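Local coordinates for disulphide isomerase (Xylella fastidiosa, PDB 3FK8), which probably acts as a thioredoxin-family disulphide isomerase, rearranging disulphide bonds in other proteins, at residues L6-H11 / L33-A38; D48-N53 / Q122-F127; E79-Q82 / P87-D90; V97-S100 / V104-T107. All blocks are in the same frame, centred on the assembly; numbering follows the deposited sequence.

Read from the N terminus, the chain closes its first loop at contact 1, where strand 32-37, reached after helix 14-28, comes back to the leading residues 6-11. Contact 2 then opens on helix 42-51 and closes only on helix 121-132, a long excursion that takes in both contact 3 and contact 4. In series, contact 3 folds the turn after helix 78-83 back on that helix, and contact 4 closes the hairpin of strands 94-98 and 104-107. None cross. Phe-36 of contact 1 packs on contact 3, Pro-87 reaches Thr-107 of contact 4, and Phe-127 of contact 2 touches Tyr-106, so the central sheet is tied to helix 121-132 and to the turn after helix 78-83.

Contact 1: L6-H11 / L33-A38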
loop_
_atom_site.group_PDB
_atom_site.type_symbol
_atom_site.label_atom_id
_atom_site.label_comp_id
_atom_site.label_asym_id
_atom_site.label_seq_id
_atom_site.Cartn_x
_atom_site.Cartn_y
_atom_site.Cartn_z
ATOM N N LEU A 6 14.138 -7.076 0.474
ATOM C CA LEU A 6 12.711 -7.415 0.627
ATOM C C LEU A 6 11.773 -6.207 0.632
ATOM O O LEU A 6 12.080 -5.184 1.238
ATOM C CB LEU A 6 12.550 -8.192 1.927
ATOM C CG LEU A 6 13.373 -9.480 1.979
ATOM C CD1 LEU A 6 13.354 -10.115 3.353
ATOM C CD2 LEU A 6 12.870 -10.466 0.932
ATOM N N PRO A 7 10.590 -6.336 -0.009
ATOM C CA PRO A 7 9.741 -5.114 -0.010
ATOM C C PRO A 7 9.143 -4.727 1.347
ATOM O O PRO A 7 8.934 -3.550 1.616
ATOM C CB PRO A 7 8.627 -5.444 -1.006
ATOM C CG PRO A 7 8.733 -6.960 -1.255
ATOM C CD PRO A 7 10.106 -7.400 -0.912
ATOM N N TYR A 8 8.901 -5.707 2.204
ATOM C CA TYR A 8 8.321 -5.453 3.510
ATOM C C TYR A 8 9.364 -5.582 4.609
ATOM O O TYR A 8 10.193 -6.500 4.599
ATOM C CB TYR A 8 7.141 -6.400 3.742
ATOM C CG TYR A 8 5.990 -6.081 2.800
ATOM C CD1 TYR A 8 5.005 -5.190 3.168
ATOM C CD2 TYR A 8 5.953 -6.624 1.529
ATOM C CE1 TYR A 8 3.990 -4.872 2.302
ATOM C CE2 TYR A 8 4.945 -6.285 0.638
ATOM C CZ TYR A 8 3.967 -5.422 1.039
ATOM O OH TYR A 8 2.961 -5.079 0.176
ATOM N N ASP A 9 9.265 -4.687 5.580
ATOM C CA ASP A 9 10.183 -4.697 6.697
ATOM C C ASP A 9 9.494 -5.375 7.851
ATOM O O ASP A 9 8.607 -4.801 8.504
ATOM C CB ASP A 9 10.584 -3.272 7.081
ATOM C CG ASP A 9 11.592 -3.211 8.238
ATOM O OD1 ASP A 9 11.988 -4.280 8.777
ATOM O OD2 ASP A 9 11.963 -2.063 8.586
ATOM N N GLU A 10 9.890 -6.617 8.099
ATOM C CA GLU A 10 9.254 -7.438 9.102
ATOM C C GLU A 10 9.504 -6.963 10.542
ATOM O O GLU A 10 8.813 -7.393 11.462
ATOM C CB GLU A 10 9.673 -8.894 8.904
ATOM C CG GLU A 10 9.304 -9.369 7.475
ATOM C CD GLU A 10 9.575 -10.834 7.144
ATOM O OE1 GLU A 10 9.855 -11.647 8.053
ATOM O OE2 GLU A 10 9.490 -11.170 5.944
ATOM N N HIS A 11 10.453 -6.039 10.702
ATOM C CA HIS A 11 10.848 -5.498 11.995
ATOM C C HIS A 11 10.286 -4.126 12.275
ATOM O O HIS A 11 10.451 -3.626 13.407
ATOM C CB HIS A 11 12.391 -5.463 12.103
ATOM C CG HIS A 11 13.013 -6.795 11.892
ATOM N ND1 HIS A 11 12.686 -7.877 12.673
ATOM C CD2 HIS A 11 13.770 -7.267 10.874
ATOM C CE1 HIS A 11 13.307 -8.945 12.209
ATOM N NE2 HIS A 11 13.965 -8.602 11.115
ATOM N N LEU A 33 -0.938 6.409 1.150
ATOM C CA LEU A 33 -1.201 5.087 0.642
ATOM C C LEU A 33 -0.604 4.053 1.592
ATOM O O LEU A 33 0.597 4.038 1.828
ATOM C CB LEU A 33 -0.511 5.005 -0.694
ATOM C CG LEU A 33 -0.598 3.747 -1.474
ATOM C CD1 LEU A 33 -2.063 3.505 -1.862
ATOM C CD2 LEU A 33 0.283 3.791 -2.727
ATOM N N LEU A 34 -1.476 3.255 2.175
ATOM C CA LEU A 34 -1.052 2.128 3.004
ATOM C C LEU A 34 -1.109 0.845 2.153
ATOM O O LEU A 34 -2.168 0.532 1.593
ATOM C CB LEU A 34 -1.994 1.969 4.168
ATOM C CG LEU A 34 -2.223 3.147 5.095
ATOM C CD1 LEU A 34 -3.103 2.806 6.286
ATOM C CD2 LEU A 34 -0.897 3.727 5.555
ATOM N N VAL A 35 0.020 0.162 2.052
ATOM C CA VAL A 35 0.112 -1.046 1.232
ATOM C C VAL A 35 0.346 -2.214 2.146
ATOM O O VAL A 35 1.399 -2.310 2.800
ATOM C CB VAL A 35 1.243 -0.977 0.172
ATOM C CG1 VAL A 35 1.167 -2.183 -0.724
ATOM C CG2 VAL A 35 1.154 0.350 -0.612
ATOM N N PHE A 36 -0.666 -3.080 2.261
ATOM C CA PHE A 36 -0.589 -4.270 3.140
ATOM C C PHE A 36 -0.159 -5.485 2.330
ATOM O O PHE A 36 -0.763 -5.804 1.305
ATOM C CB PHE A 36 -1.959 -4.544 3.734
ATOM C CG PHE A 36 -2.432 -3.510 4.714
ATOM C CD1 PHE A 36 -2.309 -3.747 6.100
ATOM C CD2 PHE A 36 -3.003 -2.308 4.294
ATOM C CE1 PHE A 36 -2.761 -2.781 7.013
ATOM C CE2 PHE A 36 -3.456 -1.361 5.236
ATOM C CZ PHE A 36 -3.342 -1.597 6.546
ATOM N N GLY A 37 0.849 -6.214 2.804
ATOM C CA GLY A 37 1.332 -7.356 2.051
ATOM C C GLY A 37 2.374 -8.093 2.858
ATOM O O GLY A 37 2.519 -7.880 4.078
ATOM N N ALA A 38 3.140 -8.956 2.196
ATOM C CA ALA A 38 4.156 -9.725 2.886
ATOM C C ALA A 38 5.163 -10.185 1.854
ATOM O O ALA A 38 4.852 -10.343 0.664
ATOM C CB ALA A 38 3.566 -10.922 3.606
#
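The torsions of Tyr-8 and Val-35 set up their meeting at strand 32-37. In Tyr-8, CG stands opposite the carbonyl carbon and beside the backbone N (chi1 -67°), and the ring plane stands almost square to the plane of CA, CB and CG (chi2 -91°), which lays the ring flat against the end of the strand. In Val-35, CG1 is placed opposite the backbone N (chi1 -174°), the branch that meets the phenol.

One face of the ring rests on a peptide unit. Gly-37 C lies 3.5 Å above the plane near the ring centre, and Ala-38 N is offset toward the rim, 3.6 Å from Tyr-8 CE2. Because Gly-37 has no side chain, backbone and ring approach directly: Tyr-8 CZ comes within 3.4 Å of Gly-37 CA. The hydroxyl stays as near, with Tyr-8 OH also 3.4 Å from Gly-37 CA, and lies 3.5 Å from Val-35 CG1, while Val-35 O sits at the ring edge in plane. The two side chains cross at about a right angle. No hydrogen bond joins the segments; the contact is one of shape.

An Asx turn, in which Asp-9 OD1 accepts from His-11 N at 3.0 Å, shapes the loop, and the bonds of Tyr-8 N and Glu-10 OE2 to the side chain of Asn-39 tie it down. Tyr-8 touches Cys-44, part of what appears to be a CxxC pair at the start of helix 42-51, and the arrangement places an aromatic ring from the N-terminal arm beside the probable redox site of a thioredoxin fold.

Contact 2: D48-N53 / Q122-F127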
loop_
_atom_site.group_PDB
_atom_site.type_symbol
_atom_site.label_atom_id
_atom_site.label_comp_id
_atom_site.label_asym_id
_atom_site.label_seq_id
_atom_site.Cartn_x
_atom_site.Cartn_y
_atom_site.Cartn_z
ATOM N N ASP A 48 5.250 -4.403 -5.855
ATOM C CA ASP A 48 6.366 -3.561 -5.467
ATOM C C ASP A 48 7.315 -3.316 -6.632
ATOM O O ASP A 48 7.764 -2.166 -6.837
ATOM C CB ASP A 48 7.118 -4.180 -4.308
ATOM C CG ASP A 48 8.125 -3.230 -3.705
ATOM O OD1 ASP A 48 7.683 -2.272 -3.044
ATOM O OD2 ASP A 48 9.317 -3.449 -3.948
ATOM N N LYS A 49 7.620 -4.365 -7.405
ATOM C CA LYS A 49 8.539 -4.204 -8.526
ATOM C C LYS A 49 7.969 -3.205 -9.532
ATOM O O LYS A 49 8.687 -2.344 -10.052
ATOM C CB LYS A 49 8.796 -5.568 -9.156
ATOM C CG LYS A 49 9.706 -5.534 -10.350
ATOM C CD LYS A 49 9.836 -6.886 -10.977
ATOM C CE LYS A 49 10.975 -6.844 -12.022
ATOM N NZ LYS A 49 11.109 -8.114 -12.814
ATOM N N SER A 50 6.689 -3.312 -9.861
ATOM C CA SER A 50 6.080 -2.353 -10.763
ATOM C C SER A 50 6.062 -0.928 -10.247
ATOM O O SER A 50 6.346 0.018 -10.989
ATOM C CB SER A 50 4.653 -2.810 -11.071
ATOM O OG SER A 50 4.102 -2.003 -12.103
ATOM N N LEU A 51 5.740 -0.754 -8.968
ATOM C CA LEU A 51 5.706 0.570 -8.388
ATOM C C LEU A 51 7.071 1.228 -8.334
ATOM O O LEU A 51 7.133 2.442 -8.256
ATOM C CB LEU A 51 5.027 0.582 -7.008
ATOM C CG LEU A 51 3.515 0.254 -7.058
ATOM C CD1 LEU A 51 2.969 0.317 -5.651
ATOM C CD2 LEU A 51 2.749 1.195 -8.018
ATOM N N ARG A 52 8.120 0.401 -8.423
ATOM C CA ARG A 52 9.511 0.843 -8.432
ATOM C C ARG A 52 9.943 1.422 -9.768
ATOM O O ARG A 52 10.953 2.159 -9.811
ATOM C CB ARG A 52 10.461 -0.313 -8.069
ATOM C CG ARG A 52 10.525 -0.565 -6.586
ATOM C CD ARG A 52 11.748 -1.346 -6.175
ATOM N NE ARG A 52 11.635 -2.781 -6.373
ATOM C CZ ARG A 52 12.104 -3.434 -7.436
ATOM N NH1 ARG A 52 12.687 -2.772 -8.429
ATOM N NH2 ARG A 52 11.973 -4.750 -7.515
ATOM N N ASN A 53 9.205 1.129 -10.849
ATOM C CA ASN A 53 9.667 1.584 -12.172
ATOM C C ASN A 53 9.590 3.112 -12.258
ATOM O O ASN A 53 9.022 3.773 -11.396
ATOM C CB ASN A 53 9.019 0.804 -13.331
ATOM C CG ASN A 53 7.600 1.246 -13.672
ATOM O OD1 ASN A 53 7.177 2.342 -13.339
ATOM N ND2 ASN A 53 6.877 0.390 -14.395
ATOM N N GLN A 122 1.125 -1.020 -17.081
ATOM C CA GLN A 122 0.131 -0.039 -17.426
ATOM C C GLN A 122 -1.154 -0.249 -16.580
ATOM O O GLN A 122 -1.792 0.724 -16.154
ATOM C CB GLN A 122 -0.240 -0.141 -18.915
ATOM C CG GLN A 122 -1.224 0.992 -19.319
ATOM C CD GLN A 122 -0.600 2.366 -19.216
ATOM O OE1 GLN A 122 0.495 2.599 -19.720
ATOM N NE2 GLN A 122 -1.273 3.284 -18.636
ATOM N N GLY A 123 -1.543 -1.520 -16.325
ATOM C CA GLY A 123 -2.709 -1.800 -15.465
ATOM C C GLY A 123 -2.465 -1.274 -14.055
ATOM O O GLY A 123 -3.370 -0.705 -13.458
ATOM N N ILE A 124 -1.240 -1.440 -13.545
ATOM C CA ILE A 124 -0.916 -0.951 -12.223
ATOM C C ILE A 124 -0.913 0.587 -12.210
ATOM O O ILE A 124 -1.509 1.228 -11.323
ATOM C CB ILE A 124 0.406 -1.606 -11.717
ATOM C CG1 ILE A 124 0.092 -3.070 -11.439
ATOM C CG2 ILE A 124 0.969 -0.888 -10.473
ATOM C CD1 ILE A 124 1.328 -3.932 -11.249
ATOM N N TYR A 125 -0.279 1.189 -13.227
ATOM C CA TYR A 125 -0.323 2.624 -13.369
ATOM C C TYR A 125 -1.768 3.129 -13.376
ATOM O O TYR A 125 -2.104 4.057 -12.631
ATOM C CB TYR A 125 0.413 3.052 -14.650
ATOM C CG TYR A 125 0.345 4.554 -14.849
ATOM C CD1 TYR A 125 1.303 5.390 -14.279
ATOM C CD2 TYR A 125 -0.719 5.145 -15.553
ATOM C CE1 TYR A 125 1.235 6.798 -14.445
ATOM C CE2 TYR A 125 -0.808 6.513 -15.714
ATOM C CZ TYR A 125 0.167 7.343 -15.150
ATOM O OH TYR A 125 0.107 8.714 -15.316
ATOM N N ASP A 126 -2.625 2.499 -14.180
ATOM C CA ASP A 126 -3.992 3.003 -14.343
ATOM C C ASP A 126 -4.734 2.922 -12.999
ATOM O O ASP A 126 -5.567 3.795 -12.667
ATOM C CB ASP A 126 -4.754 2.221 -15.401
ATOM C CG ASP A 126 -4.308 2.543 -16.817
ATOM O OD1 ASP A 126 -3.589 3.543 -17.013
ATOM O OD2 ASP A 126 -4.667 1.742 -17.688
ATOM N N PHE A 127 -4.501 1.844 -12.251
ATOM C CA PHE A 127 -5.175 1.667 -10.963
ATOM C C PHE A 127 -4.851 2.859 -10.044
ATOM O O PHE A 127 -5.745 3.476 -9.435
ATOM C CB PHE A 127 -4.718 0.352 -10.318
ATOM C CG PHE A 127 -5.336 0.133 -8.962
ATOM C CD1 PHE A 127 -6.533 -0.544 -8.855
ATOM C CD2 PHE A 127 -4.731 0.643 -7.816
ATOM C CE1 PHE A 127 -7.144 -0.710 -7.601
ATOM C CE2 PHE A 127 -5.334 0.476 -6.540
ATOM C CZ PHE A 127 -6.504 -0.193 -6.455
#
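Ile-124 meets both Ser-50 and Leu-51, and its atoms can be taken in order. CB faces the serine hydroxyl, 3.7 Å from Ser-50 OG. There the chain forks. CG2, opposite the backbone N, points between the two partners: it touches Leu-51 CD2 at 3.7 Å, an apolar contact in which the side chains cross at a slant, and stays equally near Ser-50 OG. The other branch, CG1, takes the place opposite the carbonyl carbon (chi1 -70°) and runs on extended to CD1, which ends against the serine, 3.5 Å from both Ser-50 CB and Ser-50 OG.

Both branches of the isoleucine thus come against Ser-50 from one side, yet its oxygen is not stranded among carbons, since OG hydrogen-bonds to Asp-121 OD1 at the start of the same helix that supplies Ile-124. A buried hydroxyl thus gains a polar partner and an apolar cover from one helix.

Leu-51 continues the apolar seam to Ile-60 of helix 54-63 and Phe-128 of helix 121-132. Nearby, Asn-53 takes the N-cap position of helix 54-63, and Tyr-125 makes a cation-pi contact with Lys-55, so helix 121-132 packs on the end of helix 42-51 and on the start of its successor.

Contact 3: E79-Q82 / P87-D90; sequences ELSQ and PIQD
Ser-81 carries the close-packed side of this contact, wedged against Pro-87 and Ile-88. Its OG, set opposite the backbone N (chi1 176°), meets the proline ring at Pro-87 CD, 3.3 Å away, and the backbone Ser-81 O approaches the same carbon at the same distance, so that CD is met by two oxygens of one residue. Beyond the ring the hydroxyl reaches Ile-88 CG1 at 3.5 Å. That branch lies between the backbone N and the carbonyl carbon (chi1 72°), and from it Ile-88 CD1 extends alongside Ser-81 CB at 4.0 Å. All three residues are buried.

The opposite character appears at the glutamines. Gln-82 and Gln-89 are exposed and do not touch; a water spans them instead, accepting from Gln-82 NE2 at 3.1 Å and, weakly, from Gln-89 NE2 at 3.4 Å. Solvent rather than direct packing thus joins the two segments here.

The tight side looks into the protein. Phe-36 of strand 32-37 packs on Ser-81, Pro-87 and Ile-88 together, Leu-80 turns to helix 14-28, and Pro-87 touches Ala-94 and Val-96, so the turn after helix 78-83 is seated between that helix and strands 32-37 and 94-98.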
loop_
_atom_site.group_PDB
_atom_site.type_symbol
_atom_site.label_atom_id
_atom_site.label_comp_id
_atom_site.label_asym_id
_atom_site.label_seq_id
_atom_site.Cartn_x
_atom_site.Cartn_y
_atom_site.Cartn_z
ATOM N N GLU A 79 -4.303 -5.856 13.677
ATOM C CA GLU A 79 -5.135 -4.807 14.223
ATOM C C GLU A 79 -5.017 -3.516 13.425
ATOM O O GLU A 79 -5.923 -2.712 13.426
ATOM C CB GLU A 79 -4.855 -4.598 15.691
ATOM C CG GLU A 79 -3.635 -3.807 16.001
ATOM C CD GLU A 79 -2.307 -4.467 15.744
ATOM O OE1 GLU A 79 -2.221 -5.687 15.399
ATOM O OE2 GLU A 79 -1.303 -3.732 15.933
ATOM N N LEU A 80 -3.896 -3.312 12.754
ATOM C CA LEU A 80 -3.758 -2.149 11.919
ATOM C C LEU A 80 -4.588 -2.306 10.635
ATOM O O LEU A 80 -5.233 -1.352 10.187
ATOM C CB LEU A 80 -2.257 -1.885 11.747
ATOM C CG LEU A 80 -1.745 -0.780 10.876
ATOM C CD1 LEU A 80 -2.253 0.543 11.395
ATOM C CD2 LEU A 80 -0.213 -0.800 10.897
ATOM N N SER A 81 -4.648 -3.524 10.084
ATOM C CA SER A 81 -5.610 -3.793 9.030
ATOM C C SER A 81 -7.053 -3.527 9.523
ATOM O O SER A 81 -7.848 -2.885 8.854
ATOM C CB SER A 81 -5.434 -5.234 8.493
ATOM O OG SER A 81 -6.447 -5.501 7.525
ATOM N N GLN A 82 -7.390 -4.073 10.683
ATOM C CA GLN A 82 -8.760 -3.897 11.187
ATOM C C GLN A 82 -9.111 -2.426 11.370
ATOM O O GLN A 82 -10.244 -2.026 11.128
ATOM C CB GLN A 82 -8.936 -4.641 12.494
ATOM C CG GLN A 82 -8.926 -6.153 12.333
ATOM C CD GLN A 82 -9.080 -6.844 13.672
ATOM O OE1 GLN A 82 -8.342 -6.576 14.610
ATOM N NE2 GLN A 82 -10.046 -7.752 13.754
ATOM N N PRO A 87 -8.633 -4.206 4.917
ATOM C CA PRO A 87 -8.297 -4.311 3.500
ATOM C C PRO A 87 -7.807 -5.721 3.106
ATOM O O PRO A 87 -7.975 -6.110 1.963
ATOM C CB PRO A 87 -7.136 -3.295 3.357
ATOM C CG PRO A 87 -6.602 -3.135 4.739
ATOM C CD PRO A 87 -7.799 -3.180 5.580
ATOM N N ILE A 88 -7.163 -6.446 4.019
ATOM C CA ILE A 88 -6.542 -7.720 3.650
ATOM C C ILE A 88 -7.510 -8.869 3.623
ATOM O O ILE A 88 -7.165 -9.948 3.165
ATOM C CB ILE A 88 -5.366 -8.106 4.579
ATOM C CG1 ILE A 88 -5.844 -8.532 5.979
ATOM C CG2 ILE A 88 -4.369 -6.971 4.590
ATOM C CD1 ILE A 88 -4.719 -8.893 6.921
ATOM N N GLN A 89 -8.722 -8.677 4.132
ATOM C CA GLN A 89 -9.609 -9.859 4.224
ATOM C C GLN A 89 -10.044 -10.360 2.847
ATOM O O GLN A 89 -10.435 -11.492 2.674
ATOM C CB GLN A 89 -10.722 -9.627 5.274
ATOM C CG GLN A 89 -10.168 -9.560 6.747
ATOM C CD GLN A 89 -11.221 -9.520 7.869
ATOM O OE1 GLN A 89 -12.421 -9.366 7.633
ATOM N NE2 GLN A 89 -10.741 -9.627 9.116
ATOM N N ASP A 90 -9.853 -9.516 1.873
ATOM C CA ASP A 90 -10.215 -9.737 0.573
ATOM C C ASP A 90 -9.003 -10.133 -0.323
ATOM O O ASP A 90 -9.154 -10.237 -1.543
ATOM C CB ASP A 90 -10.975 -8.454 0.135
ATOM C CG ASP A 90 -12.272 -8.239 0.936
ATOM O OD1 ASP A 90 -13.134 -9.142 0.948
ATOM O OD2 ASP A 90 -12.441 -7.181 1.582
HETATM O O HOH W 1 -12.128 -7.554 11.423
#

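Contact 4: V97-S100 / V104-T107. With FMT (formic acid), chain E.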
loop_
_atom_site.group_PDB
_atom_site.type_symbol
_atom_site.label_atom_id
_atom_site.label_comp_id
_atom_site.label_asym_id
_atom_site.label_seq_id
_atom_site.Cartn_x
_atom_site.Cartn_y
_atom_site.Cartn_z
ATOM N N VAL A 97 -6.317 4.150 0.965
ATOM C CA VAL A 97 -5.940 5.536 0.692
ATOM C C VAL A 97 -6.571 6.328 1.847
ATOM O O VAL A 97 -7.786 6.252 2.072
ATOM C CB VAL A 97 -6.549 6.023 -0.659
ATOM C CG1 VAL A 97 -6.294 7.523 -0.889
ATOM C CG2 VAL A 97 -6.029 5.165 -1.822
ATOM N N VAL A 98 -5.751 7.053 2.591
ATOM C CA VAL A 98 -6.246 7.887 3.679
ATOM C C VAL A 98 -6.056 9.335 3.227
ATOM O O VAL A 98 -4.949 9.727 2.816
ATOM C CB VAL A 98 -5.431 7.613 4.977
ATOM C CG1 VAL A 98 -5.991 8.368 6.201
ATOM C CG2 VAL A 98 -5.407 6.088 5.236
ATOM N N ASN A 99 -7.089 10.152 3.350
ATOM C CA ASN A 99 -6.981 11.561 2.963
ATOM C C ASN A 99 -6.100 12.300 3.933
ATOM O O ASN A 99 -5.725 11.809 4.996
ATOM C CB ASN A 99 -8.361 12.219 2.923
ATOM C CG ASN A 99 -9.162 11.784 1.738
ATOM O OD1 ASN A 99 -8.622 11.477 0.659
ATOM N ND2 ASN A 99 -10.461 11.740 1.922
ATOM N N SER A 100 -5.778 13.531 3.528
ATOM C CA SER A 100 -4.837 14.355 4.274
ATOM C C SER A 100 -5.352 14.704 5.668
ATOM O O SER A 100 -4.580 15.087 6.529
ATOM C CB SER A 100 -4.486 15.618 3.466
ATOM O OG SER A 100 -5.668 16.348 3.125
ATOM N N VAL A 104 -10.077 7.590 6.135
ATOM C CA VAL A 104 -9.989 6.696 4.968
ATOM C C VAL A 104 -10.865 7.212 3.812
ATOM O O VAL A 104 -12.024 7.599 4.052
ATOM C CB VAL A 104 -10.509 5.300 5.378
ATOM C CG1 VAL A 104 -10.731 4.431 4.126
ATOM C CG2 VAL A 104 -9.521 4.630 6.323
ATOM N N ARG A 105 -10.337 7.187 2.597
ATOM C CA ARG A 105 -11.109 7.455 1.378
ATOM C C ARG A 105 -11.511 6.200 0.668
ATOM O O ARG A 105 -12.643 6.104 0.164
ATOM C CB ARG A 105 -10.299 8.289 0.373
ATOM C CG ARG A 105 -11.027 8.485 -0.965
ATOM C CD ARG A 105 -10.230 9.245 -1.994
ATOM N NE ARG A 105 -10.952 9.246 -3.265
ATOM C CZ ARG A 105 -10.392 9.441 -4.462
ATOM N NH1 ARG A 105 -9.089 9.656 -4.571
ATOM N NH2 ARG A 105 -11.150 9.401 -5.545
ATOM N N TYR A 106 -10.585 5.250 0.534
ATOM C CA TYR A 106 -10.805 4.103 -0.326
ATOM C C TYR A 106 -10.010 2.945 0.228
ATOM O O TYR A 106 -8.915 3.146 0.732
ATOM C CB TYR A 106 -10.357 4.421 -1.758
ATOM C CG TYR A 106 -10.349 3.219 -2.706
ATOM C CD1 TYR A 106 -11.535 2.540 -3.075
ATOM C CD2 TYR A 106 -9.151 2.746 -3.210
ATOM C CE1 TYR A 106 -11.503 1.436 -3.955
ATOM C CE2 TYR A 106 -9.124 1.646 -4.075
ATOM C CZ TYR A 106 -10.266 0.999 -4.436
ATOM O OH TYR A 106 -10.148 -0.077 -5.306
ATOM N N THR A 107 -10.580 1.756 0.152
ATOM C CA THR A 107 -9.899 0.537 0.501
ATOM C C THR A 107 -10.168 -0.495 -0.626
ATOM O O THR A 107 -11.262 -0.523 -1.204
ATOM C CB THR A 107 -10.420 0.045 1.889
ATOM O OG1 THR A 107 -10.049 0.966 2.941
ATOM C CG2 THR A 107 -9.887 -1.287 2.218
HETATM C C FMT E . -7.566 11.473 -2.234
HETATM O O1 FMT E . -6.873 10.562 -2.716
HETATM O O2 FMT E . -7.327 12.104 -1.188
#
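Tyr-106 meets Val-97 with the edge of its ring: Val-97 CG2 lies near the ring plane, 4.2 Å from Tyr-106 CD2, and the two side chains slant past each other. The guanidinium of Arg-105 is likewise used at its edge. A formic acid molecule, probably from the crystallisation liquor, places O1 in that plane, 3.0 Å from Arg-105 NH1 in a weak hydrogen bond; the same nitrogen also bonds to Ile-131 O of helix 121-132, which probably limits how the group can turn. The Asn-99 amide is tilted only 23° from the guanidinium plane, and its OD1 lies 3.6 Å from Arg-105 CB. Arginine reaches this position by an extended chain from CG to NE that starts opposite the backbone N (chi1 175°).

The backbone beneath explains why Arg-105 and Tyr-106 both face Val-97. Val-97 O accepts from Arg-105 N at 2.8 Å and, more weakly, from Tyr-106 N at 3.3 Å, while Val-97 N donates to Tyr-106 O at 2.8 Å, nearly straight at 171°. Arg-105 and Tyr-106 opposite the single Val-97 form a classic beta bulge, here in the antiparallel hairpin 94-98/104-107 that precedes the last helix of the thioredoxin fold.

Past the bulge the register has shifted by one. Val-98 faces Val-104 as a non-hydrogen-bonded pair, its side chain on the other side of the sheet from Val-97, and the CG2 atoms of Val-98 and Val-104 approach to 4.5 Å. On the face of Val-97 and Tyr-106, helix 121-132 covers the strands, with Ile-131 touching Val-97 and Phe-127 touching Tyr-106.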